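Tryptophan halogenase (PDB 2PYX) probably acts as an FAD-dependent monooxygenase of the tryptophan halogenase family, in which reduced flavin and oxygen serve to halogenate tryptophan. Local coordinates at residues A28-D33 with P41-T46; C142-L147 with F164-G169; R339-Q344 with R392-Y397. All coordinates share one frame; numbering follows the deposited sequence. Where two conformers were deposited one is given.

Interaction 1: A28-D33 with P41-T46; sequences AEHNVD and PKLNIT
Asn-31 grips the backbone of Leu-43 at both ends with its side-chain amide. OD1 takes the N-H of Leu-43 at 3.0 Å, nearly straight at 170° and on a lone pair in the carbonyl plane, while ND2 donates to Leu-43 O at 2.9 Å, tilted somewhat from both planes. Two bonds to one residue leave the amide little freedom to flip, and Pro-41 CB sits over one face of it, 3.4 Å from Asn-31 CG. Beside this, Leu-43 CD1 lies 3.8 Å from His-30 CB, and Leu-379 packs against both residues. The pairing belongs to the first beta-alpha-beta crossover of the Rossmann-type nucleotide-binding fold: helix 16-31, which follows the glycine-rich turn, is fastened here to the approach of strand 44-49. Toward solvent the packing gives way to a long lysine and water. Lys-42, extended until a bend at chi3 (-63°), brings NZ to the edge of the His-30 ring, donating to ND1 at 2.9 Å close to the ring plane; ring NE2 is bonded to Ala-376 O. One water joins His-30 O to Lys-42 N; a second donates to the same carbonyl and takes a weak bond from Lys-42 NZ.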
loop_
_atom_site.group_PDB
_atom_site.type_symbol
_atom_site.label_atom_id
_atom_site.label_comp_id
_atom_site.label_asym_id
_atom_site.label_seq_id
_atom_site.Cartn_x
_atom_site.Cartn_y
_atom_site.Cartn_z
ATOM N N ALA A 28 -4.505 -17.281 -12.377
ATOM C CA ALA A 28 -5.448 -17.887 -11.448
ATOM C C ALA A 28 -6.897 -17.612 -11.883
ATOM O O ALA A 28 -7.786 -18.489 -11.791
ATOM C CB ALA A 28 -5.201 -17.406 -10.026
ATOM N N GLU A 29 -7.168 -16.396 -12.345
ATOM C CA GLU A 29 -8.533 -16.017 -12.718
ATOM C C GLU A 29 -9.013 -16.733 -13.978
ATOM O O GLU A 29 -10.176 -17.103 -14.036
ATOM C CB GLU A 29 -8.670 -14.493 -12.870
ATOM C CG GLU A 29 -10.003 -14.002 -13.343
ATOM C CD GLU A 29 -11.139 -14.238 -12.369
ATOM O OE1 GLU A 29 -10.938 -14.743 -11.242
ATOM O OE2 GLU A 29 -12.282 -13.922 -12.752
ATOM N N HIS A 30 -8.127 -16.907 -14.963
ATOM C CA HIS A 30 -8.566 -17.416 -16.274
ATOM C C HIS A 30 -8.199 -18.860 -16.599
ATOM O O HIS A 30 -8.886 -19.500 -17.391
ATOM C CB HIS A 30 -8.045 -16.498 -17.379
ATOM C CG HIS A 30 -8.700 -15.156 -17.330
ATOM N ND1 HIS A 30 -9.964 -14.934 -17.826
ATOM C CD2 HIS A 30 -8.316 -14.012 -16.720
ATOM C CE1 HIS A 30 -10.309 -13.684 -17.566
ATOM N NE2 HIS A 30 -9.343 -13.109 -16.869
ATOM N N ASN A 31 -7.140 -19.350 -15.975
ATOM C CA ASN A 31 -6.525 -20.633 -16.345
ATOM C C ASN A 31 -6.658 -21.764 -15.325
ATOM O O ASN A 31 -6.257 -22.881 -15.629
ATOM C CB ASN A 31 -5.053 -20.403 -16.667
ATOM C CG ASN A 31 -4.847 -19.580 -17.930
ATOM O OD1 ASN A 31 -5.818 -19.198 -18.611
ATOM N ND2 ASN A 31 -3.575 -19.336 -18.284
ATOM N N VAL A 32 -7.226 -21.480 -14.149
ATOM C CA VAL A 32 -7.267 -22.421 -13.003
ATOM C C VAL A 32 -8.700 -22.540 -12.468
ATOM O O VAL A 32 -9.440 -21.550 -12.391
ATOM C CB VAL A 32 -6.370 -21.923 -11.869
ATOM C CG1 VAL A 32 -6.476 -22.819 -10.657
ATOM C CG2 VAL A 32 -4.965 -21.820 -12.335
ATOM N N ASP A 33 -9.105 -23.764 -12.130
ATOM C CA ASP A 33 -10.388 -24.047 -11.490
ATOM C C ASP A 33 -10.079 -25.012 -10.351
ATOM O O ASP A 33 -9.455 -26.050 -10.565
ATOM C CB ASP A 33 -11.393 -24.672 -12.467
ATOM C CG ASP A 33 -12.836 -24.767 -11.903
ATOM O OD1 ASP A 33 -13.223 -23.841 -11.108
ATOM O OD2 ASP A 33 -13.622 -25.674 -12.291
ATOM N N PRO A 41 -5.279 -23.828 -21.641
ATOM C CA PRO A 41 -5.775 -22.648 -20.927
ATOM C C PRO A 41 -6.105 -21.477 -21.835
ATOM O O PRO A 41 -5.576 -21.359 -22.944
ATOM C CB PRO A 41 -4.611 -22.291 -20.026
ATOM C CG PRO A 41 -3.422 -22.744 -20.759
ATOM C CD PRO A 41 -3.817 -23.967 -21.520
ATOM N N LYS A 42 -6.975 -20.607 -21.330
ATOM C CA LYS A 42 -7.358 -19.431 -22.065
ATOM C C LYS A 42 -6.179 -18.549 -22.436
ATOM O O LYS A 42 -6.047 -18.136 -23.604
ATOM C CB LYS A 42 -8.368 -18.588 -21.261
ATOM C CG LYS A 42 -8.981 -17.453 -22.067
ATOM C CD LYS A 42 -9.810 -16.506 -21.215
ATOM C CE LYS A 42 -10.980 -17.138 -20.581
ATOM N NZ LYS A 42 -11.798 -16.120 -19.779
ATOM N N LEU A 43 -5.371 -18.185 -21.436
ATOM C CA LEU A 43 -4.349 -17.187 -21.607
ATOM C C LEU A 43 -2.977 -17.828 -21.705
ATOM O O LEU A 43 -2.648 -18.741 -20.933
ATOM C CB LEU A 43 -4.280 -16.212 -20.420
ATOM C CG LEU A 43 -5.561 -15.433 -20.124
ATOM C CD1 LEU A 43 -5.288 -14.473 -18.987
ATOM C CD2 LEU A 43 -6.074 -14.702 -21.341
ATOM N N ASN A 44 -2.183 -17.283 -22.607
ATOM C CA ASN A 44 -0.781 -17.648 -22.747
ATOM C C ASN A 44 0.014 -16.465 -22.233
ATOM O O ASN A 44 0.127 -15.430 -22.899
ATOM C CB ASN A 44 -0.426 -17.960 -24.206
ATOM C CG ASN A 44 1.016 -18.446 -24.368
ATOM O OD1 ASN A 44 1.581 -19.048 -23.463
ATOM N ND2 ASN A 44 1.613 -18.162 -25.529
ATOM N N ILE A 45 0.521 -16.606 -21.013
ATOM C CA ILE A 45 1.184 -15.513 -20.317
ATOM C C ILE A 45 2.700 -15.741 -20.290
ATOM O O ILE A 45 3.161 -16.796 -19.855
ATOM C CB ILE A 45 0.667 -15.414 -18.876
ATOM C CG1 ILE A 45 -0.853 -15.256 -18.811
ATOM C CG2 ILE A 45 1.377 -14.263 -18.142
ATOM C CD1 ILE A 45 -1.382 -15.627 -17.463
ATOM N N THR A 46 3.452 -14.770 -20.794
ATOM C CA THR A 46 4.902 -14.779 -20.783
ATOM C C THR A 46 5.397 -13.545 -20.033
ATOM O O THR A 46 4.947 -12.424 -20.299
ATOM C CB THR A 46 5.456 -14.772 -22.224
ATOM O OG1 THR A 46 4.971 -15.918 -22.950
ATOM C CG2 THR A 46 7.002 -14.742 -22.238
HETATM O O HOH W 1 -8.513 -21.588 -19.073
HETATM O O HOH W 2 -11.627 -18.789 -17.786
#

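Interaction 2: C142-L147 with F164-G169; sequences CSQQVL and FQNNYG
The amide nitrogen NE2 of Gln-144 is held by two acceptors: it donates to Asn-167 O at 2.9 Å and also to Gln-90 OE1, while OE1 of the same group accepts from Ser-114 N. Asn-167 O is met within its carbonyl plane, although the N-H points only moderately well at it (141°). From CG outward the Gln-144 chain runs extended, and this carries the amide past Asn-166 in the opposite direction to that side chain, with NE2 3.5 Å from Asn-166 CB and the two amide planes 48° apart. Asn-166 in turn reaches back to Ser-143. Its ND2 donates to Ser-143 OG at 2.9 Å, the hydroxyl lying a little out of the amide plane. Ser-143 OG stands between its own backbone N and carbonyl carbon (chi1 63°), which turns it to meet that donor. Leu-147, whose side chain crosses that of Asn-166 at about a right angle, brings CD1 to the nitrogen's edge of the amide, 3.2 Å from Asn-166 ND2. On the other arm, Asn-166 OD1 takes a hydrogen from a water that accepts from Ser-143 N, and it is also bonded to Arg-500 of helix 484-507. The contact thus ties residues 143-147, which run into helix 144-149, to the loop leading into strand 169-172; the side chain of Gln-144 is about 9 Å from that of Lys-89, the predicted active-site lysine. With each amide engaged at both its oxygen and its nitrogen, the rotation of both groups is probably fixed, giving this buried contact a polar anchorage rather than an apolar one.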
loop_
_atom_site.group_PDB
_atom_site.type_symbol
_atom_site.label_atom_id
_atom_site.label_comp_id
_atom_site.label_asym_id
_atom_site.label_seq_id
_atom_site.Cartn_x
_atom_site.Cartn_y
_atom_site.Cartn_z
ATOM N N CYS A 142 -12.625 0.976 17.749
ATOM C CA CYS A 142 -11.981 -0.260 17.345
ATOM C C CYS A 142 -11.180 -0.816 18.496
ATOM O O CYS A 142 -11.017 -0.175 19.525
ATOM C CB CYS A 142 -11.103 -0.086 16.082
ATOM S SG CYS A 142 -9.436 0.640 16.380
ATOM N N SER A 143 -10.776 -2.070 18.352
ATOM C CA SER A 143 -9.973 -2.713 19.398
ATOM C C SER A 143 -8.482 -2.623 19.105
ATOM O O SER A 143 -7.652 -2.798 19.988
ATOM C CB SER A 143 -10.391 -4.184 19.594
ATOM O OG SER A 143 -10.163 -4.946 18.426
ATOM N N GLN A 144 -8.110 -2.309 17.863
ATOM C CA GLN A 144 -6.695 -2.360 17.478
ATOM C C GLN A 144 -5.806 -1.336 18.126
ATOM O O GLN A 144 -4.596 -1.534 18.239
ATOM C CB GLN A 144 -6.559 -2.223 15.954
ATOM C CG GLN A 144 -6.698 -3.528 15.291
ATOM C CD GLN A 144 -6.579 -3.496 13.775
ATOM O OE1 GLN A 144 -7.020 -2.554 13.150
ATOM N NE2 GLN A 144 -6.050 -4.582 13.187
ATOM N N GLN A 145 -6.352 -0.198 18.525
ATOM C CA GLN A 145 -5.510 0.810 19.176
ATOM C C GLN A 145 -4.900 0.203 20.427
ATOM O O GLN A 145 -3.677 0.143 20.565
ATOM C CB GLN A 145 -6.272 2.096 19.494
ATOM C CG GLN A 145 -5.519 3.174 20.283
ATOM C CD GLN A 145 -4.196 3.610 19.620
ATOM O OE1 GLN A 145 -3.376 2.775 19.221
ATOM N NE2 GLN A 145 -3.997 4.906 19.501
ATOM N N VAL A 146 -5.764 -0.328 21.286
ATOM C CA VAL A 146 -5.334 -0.949 22.530
ATOM C C VAL A 146 -4.476 -2.194 22.269
ATOM O O VAL A 146 -3.436 -2.352 22.892
ATOM C CB VAL A 146 -6.558 -1.279 23.430
ATOM C CG1 VAL A 146 -6.132 -2.146 24.591
ATOM C CG2 VAL A 146 -7.215 0.015 23.917
ATOM N N LEU A 147 -4.888 -3.049 21.331
ATOM C CA LEU A 147 -4.201 -4.303 21.109
ATOM C C LEU A 147 -2.808 -4.107 20.504
ATOM O O LEU A 147 -1.855 -4.765 20.879
ATOM C CB LEU A 147 -5.063 -5.225 20.249
ATOM C CG LEU A 147 -6.436 -5.550 20.869
ATOM C CD1 LEU A 147 -7.377 -6.240 19.898
ATOM C CD2 LEU A 147 -6.288 -6.407 22.102
ATOM N N PHE A 164 -8.958 -13.891 10.442
ATOM C CA PHE A 164 -8.487 -12.945 11.414
ATOM C C PHE A 164 -9.463 -12.689 12.527
ATOM O O PHE A 164 -10.664 -12.905 12.357
ATOM C CB PHE A 164 -8.094 -11.616 10.717
ATOM C CG PHE A 164 -9.202 -10.943 9.968
ATOM C CD1 PHE A 164 -10.120 -10.138 10.631
ATOM C CD2 PHE A 164 -9.342 -11.105 8.597
ATOM C CE1 PHE A 164 -11.149 -9.501 9.944
ATOM C CE2 PHE A 164 -10.381 -10.467 7.912
ATOM C CZ PHE A 164 -11.268 -9.661 8.583
ATOM N N GLN A 165 -8.912 -12.220 13.647
ATOM C CA GLN A 165 -9.686 -11.606 14.706
ATOM C C GLN A 165 -9.802 -10.105 14.496
ATOM O O GLN A 165 -10.860 -9.528 14.690
ATOM C CB GLN A 165 -9.112 -12.013 16.051
ATOM C CG GLN A 165 -9.433 -13.500 16.301
ATOM C CD GLN A 165 -8.636 -14.108 17.416
ATOM O OE1 GLN A 165 -9.089 -14.170 18.559
ATOM N NE2 GLN A 165 -7.443 -14.559 17.105
ATOM N N ASN A 166 -8.723 -9.486 14.032
ATOM C CA ASN A 166 -8.759 -8.098 13.560
ATOM C C ASN A 166 -8.051 -8.044 12.198
ATOM O O ASN A 166 -7.087 -8.767 11.987
ATOM C CB ASN A 166 -8.062 -7.141 14.517
ATOM C CG ASN A 166 -8.946 -6.697 15.655
ATOM O OD1 ASN A 166 -10.098 -6.338 15.457
ATOM N ND2 ASN A 166 -8.380 -6.651 16.849
ATOM N N ASN A 167 -8.536 -7.217 11.281
ATOM C CA ASN A 167 -8.013 -7.222 9.899
ATOM C C ASN A 167 -6.542 -6.853 9.871
ATOM O O ASN A 167 -6.071 -6.016 10.657
ATOM C CB ASN A 167 -8.803 -6.262 8.996
ATOM C CG ASN A 167 -8.775 -6.650 7.510
ATOM O OD1 ASN A 167 -8.162 -7.643 7.134
ATOM N ND2 ASN A 167 -9.482 -5.891 6.682
ATOM N N TYR A 168 -5.835 -7.466 8.938
ATOM C CA TYR A 168 -4.402 -7.320 8.846
ATOM C C TYR A 168 -3.911 -7.451 7.427
ATOM O O TYR A 168 -4.544 -8.086 6.593
ATOM C CB TYR A 168 -3.671 -8.333 9.733
ATOM C CG TYR A 168 -3.741 -9.779 9.307
ATOM C CD1 TYR A 168 -4.796 -10.605 9.726
ATOM C CD2 TYR A 168 -2.752 -10.356 8.526
ATOM C CE1 TYR A 168 -4.862 -11.921 9.350
ATOM C CE2 TYR A 168 -2.810 -11.672 8.149
ATOM C CZ TYR A 168 -3.875 -12.462 8.543
ATOM O OH TYR A 168 -3.915 -13.798 8.167
ATOM N N GLY A 169 -2.793 -6.767 7.176
ATOM C CA GLY A 169 -1.911 -7.049 6.043
ATOM C C GLY A 169 -0.559 -7.504 6.582
ATOM O O GLY A 169 -0.460 -8.057 7.680
HETATM O O HOH W 3 -10.805 -3.589 15.835
#

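Interaction 3: R339-Q344 with R392-Y397; sequences RAKCWQ and RVNERY
At one edge of the Rossmann-type sheet, where strand 343-344 is the outermost strand, a tight bend in the chain is clasped by the long helix 383-413. Asn-394 supplies the polar clasp. Its OD1 faces two successive backbone N-H groups, accepting from Trp-343 N at 3.0 Å on a lone pair and more weakly from Cys-342 N at 2.9 Å. Its ND2 donates to Trp-343 O in an almost straight bond (2.9 Å, 177°) that lies in the planes of both the amide and the carbonyl. One side chain therefore pairs with both backbone polar groups of Trp-343, much as a neighbouring strand would. A helical turn further on, Tyr-397 holds CG anti to its backbone N (chi1 160°) and lays its ring beneath Cys-342: CB sits over one face, 3.8 Å from the centroid in a CH-pi contact, and SG stands obliquely, 4.3 Å from the same centroid, a sulfur-aromatic contact. The phenol OH donates to Arg-339 O at 2.7 Å. Val-393 completes the apolar side, placing CG1 at the edge of the Trp-343 indole, 4.0 Å from CE3; Met-386 and Ile-389 of the same helix also touch the Trp-343 side chain. The arrangement is a helix-to-sheet-edge junction, in which side chains of the helix bond to backbone groups of the edge strand and of the loop leading into it in a Rossmann-type alpha/beta domain.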
loop_
_atom_site.group_PDB
_atom_site.type_symbol
_atom_site.label_atom_id
_atom_site.label_comp_id
_atom_site.label_asym_id
_atom_site.label_seq_id
_atom_site.Cartn_x
_atom_site.Cartn_y
_atom_site.Cartn_z
ATOM N N ARG A 339 1.448 8.670 -13.967
ATOM C CA ARG A 339 1.170 8.839 -15.375
ATOM C C ARG A 339 -0.283 9.219 -15.581
ATOM O O ARG A 339 -1.151 8.782 -14.837
ATOM C CB ARG A 339 1.503 7.555 -16.130
ATOM C CG ARG A 339 2.970 7.180 -16.121
ATOM C CD ARG A 339 3.759 8.007 -17.111
ATOM N NE ARG A 339 5.168 7.896 -16.804
ATOM C CZ ARG A 339 6.139 8.538 -17.431
ATOM N NH1 ARG A 339 5.876 9.335 -18.434
ATOM N NH2 ARG A 339 7.390 8.365 -17.040
ATOM N N ALA A 340 -0.584 10.030 -16.589
ATOM C CA ALA A 340 -1.948 10.535 -16.726
ATOM C C ALA A 340 -3.009 9.417 -16.915
ATOM O O ALA A 340 -4.175 9.599 -16.556
ATOM C CB ALA A 340 -1.998 11.517 -17.884
ATOM N N LYS A 341 -2.590 8.326 -17.559
ATOM C CA LYS A 341 -3.384 7.124 -17.774
ATOM C C LYS A 341 -2.507 5.935 -17.384
ATOM O O LYS A 341 -1.286 6.032 -17.521
ATOM C CB LYS A 341 -3.715 7.002 -19.281
ATOM C CG LYS A 341 -4.674 8.008 -19.828
ATOM C CD LYS A 341 -4.590 8.175 -21.324
ATOM C CE LYS A 341 -5.398 7.212 -22.050
ATOM N NZ LYS A 341 -5.498 7.649 -23.498
ATOM N N CYS A 342 -3.085 4.824 -16.953
ATOM C CA CYS A 342 -2.328 3.561 -16.818
ATOM C C CYS A 342 -2.448 2.649 -18.045
ATOM O O CYS A 342 -1.671 1.706 -18.150
ATOM C CB CYS A 342 -2.726 2.737 -15.600
ATOM S SG CYS A 342 -4.375 2.043 -15.609
ATOM N N TRP A 343 -3.372 2.926 -18.954
ATOM C CA TRP A 343 -3.662 2.029 -20.069
ATOM C C TRP A 343 -3.770 2.862 -21.361
ATOM O O TRP A 343 -4.620 3.728 -21.466
ATOM C CB TRP A 343 -4.952 1.262 -19.811
ATOM C CG TRP A 343 -5.258 0.120 -20.727
ATOM C CD1 TRP A 343 -4.819 -0.069 -22.006
ATOM C CD2 TRP A 343 -6.117 -0.985 -20.410
ATOM N NE1 TRP A 343 -5.353 -1.260 -22.508
ATOM C CE2 TRP A 343 -6.153 -1.831 -21.558
ATOM C CE3 TRP A 343 -6.873 -1.338 -19.277
ATOM C CZ2 TRP A 343 -6.892 -2.988 -21.583
ATOM C CZ3 TRP A 343 -7.595 -2.490 -19.297
ATOM C CH2 TRP A 343 -7.607 -3.310 -20.455
ATOM N N GLN A 344 -2.830 2.648 -22.282
ATOM C CA GLN A 344 -2.794 3.371 -23.556
ATOM C C GLN A 344 -2.629 2.318 -24.649
ATOM O O GLN A 344 -1.740 1.471 -24.560
ATOM C CB GLN A 344 -1.595 4.337 -23.570
ATOM C CG GLN A 344 -1.424 5.124 -24.865
ATOM C CD GLN A 344 -2.588 6.058 -25.104
ATOM O OE1 GLN A 344 -2.899 6.939 -24.278
ATOM N NE2 GLN A 344 -3.262 5.878 -26.239
ATOM N N ARG A 392 -12.665 3.145 -18.926
ATOM C CA ARG A 392 -13.263 3.109 -17.588
ATOM C C ARG A 392 -12.220 2.715 -16.526
ATOM O O ARG A 392 -12.255 3.202 -15.388
ATOM C CB ARG A 392 -14.528 2.246 -17.555
ATOM C CG ARG A 392 -14.304 0.758 -17.713
ATOM C CD ARG A 392 -15.668 0.130 -18.119
ATOM N NE ARG A 392 -15.664 -1.313 -18.110
ATOM C CZ ARG A 392 -16.676 -2.067 -18.509
ATOM N NH1 ARG A 392 -17.737 -1.497 -19.039
ATOM N NH2 ARG A 392 -16.582 -3.393 -18.417
ATOM N N VAL A 393 -11.262 1.876 -16.901
ATOM C CA VAL A 393 -10.155 1.563 -16.002
ATOM C C VAL A 393 -9.321 2.813 -15.745
ATOM O O VAL A 393 -8.915 3.071 -14.575
ATOM C CB VAL A 393 -9.291 0.392 -16.534
ATOM C CG1 VAL A 393 -7.978 0.225 -15.764
ATOM C CG2 VAL A 393 -10.084 -0.867 -16.485
ATOM N N ASN A 394 -9.033 3.575 -16.790
ATOM C CA ASN A 394 -8.305 4.839 -16.589
ATOM C C ASN A 394 -9.051 5.823 -15.715
ATOM O O ASN A 394 -8.430 6.525 -14.927
ATOM C CB ASN A 394 -7.919 5.533 -17.916
ATOM C CG ASN A 394 -6.767 4.854 -18.630
ATOM O OD1 ASN A 394 -5.781 4.428 -17.995
ATOM N ND2 ASN A 394 -6.837 4.786 -19.959
ATOM N N GLU A 395 -10.359 5.906 -15.841
ATOM C CA GLU A 395 -11.117 6.831 -15.022
ATOM C C GLU A 395 -10.977 6.418 -13.556
ATOM O O GLU A 395 -10.747 7.262 -12.667
ATOM C CB GLU A 395 -12.569 6.826 -15.453
ATOM C CG GLU A 395 -13.461 7.620 -14.556
ATOM C CD GLU A 395 -14.831 7.729 -15.124
ATOM O OE1 GLU A 395 -15.537 6.711 -15.113
ATOM O OE2 GLU A 395 -15.190 8.821 -15.601
ATOM N N ARG A 396 -11.100 5.120 -13.273
ATOM C CA ARG A 396 -10.994 4.647 -11.882
ATOM C C ARG A 396 -9.582 4.857 -11.358
ATOM O O ARG A 396 -9.401 5.278 -10.201
ATOM C CB ARG A 396 -11.384 3.159 -11.726
ATOM C CG ARG A 396 -11.392 2.643 -10.309
ATOM C CD ARG A 396 -12.401 3.300 -9.374
ATOM N NE ARG A 396 -13.789 3.128 -9.835
ATOM C CZ ARG A 396 -14.476 1.988 -9.812
ATOM N NH1 ARG A 396 -13.965 0.878 -9.366
ATOM N NH2 ARG A 396 -15.722 1.971 -10.259
ATOM N N TYR A 397 -8.593 4.586 -12.197
ATOM C CA TYR A 397 -7.177 4.839 -11.858
ATOM C C TYR A 397 -6.939 6.290 -11.475
ATOM O O TYR A 397 -6.279 6.589 -10.443
ATOM C CB TYR A 397 -6.330 4.429 -13.039
ATOM C CG TYR A 397 -4.955 4.989 -13.125
ATOM C CD1 TYR A 397 -3.879 4.322 -12.557
ATOM C CD2 TYR A 397 -4.700 6.157 -13.813
ATOM C CE1 TYR A 397 -2.558 4.832 -12.664
ATOM C CE2 TYR A 397 -3.412 6.665 -13.927
ATOM C CZ TYR A 397 -2.344 6.018 -13.316
ATOM O OH TYR A 397 -1.031 6.483 -13.436
#

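Overall arrangement
Interactions 1 and 3 both reach the same Rossmann-type sheet, at strands 44-49 and 343-344, with centres 24 Å apart; interaction 2 lies away from them, its centre 35 and 33 Å from theirs, joining a short helix to a loop. Each uses an asparagine side-chain amide, joined by a glutamine in interaction 2, but the setting alters its partners. Interaction 1 is only partly buried and finishes in a lysine and waters. Interaction 3 is buried and sets aromatic and sulfur packing beside its backbone bonds. Interaction 2, also buried, depends mostly on side-chain amides, with little apolar contact, and lies near the predicted active-site lysine.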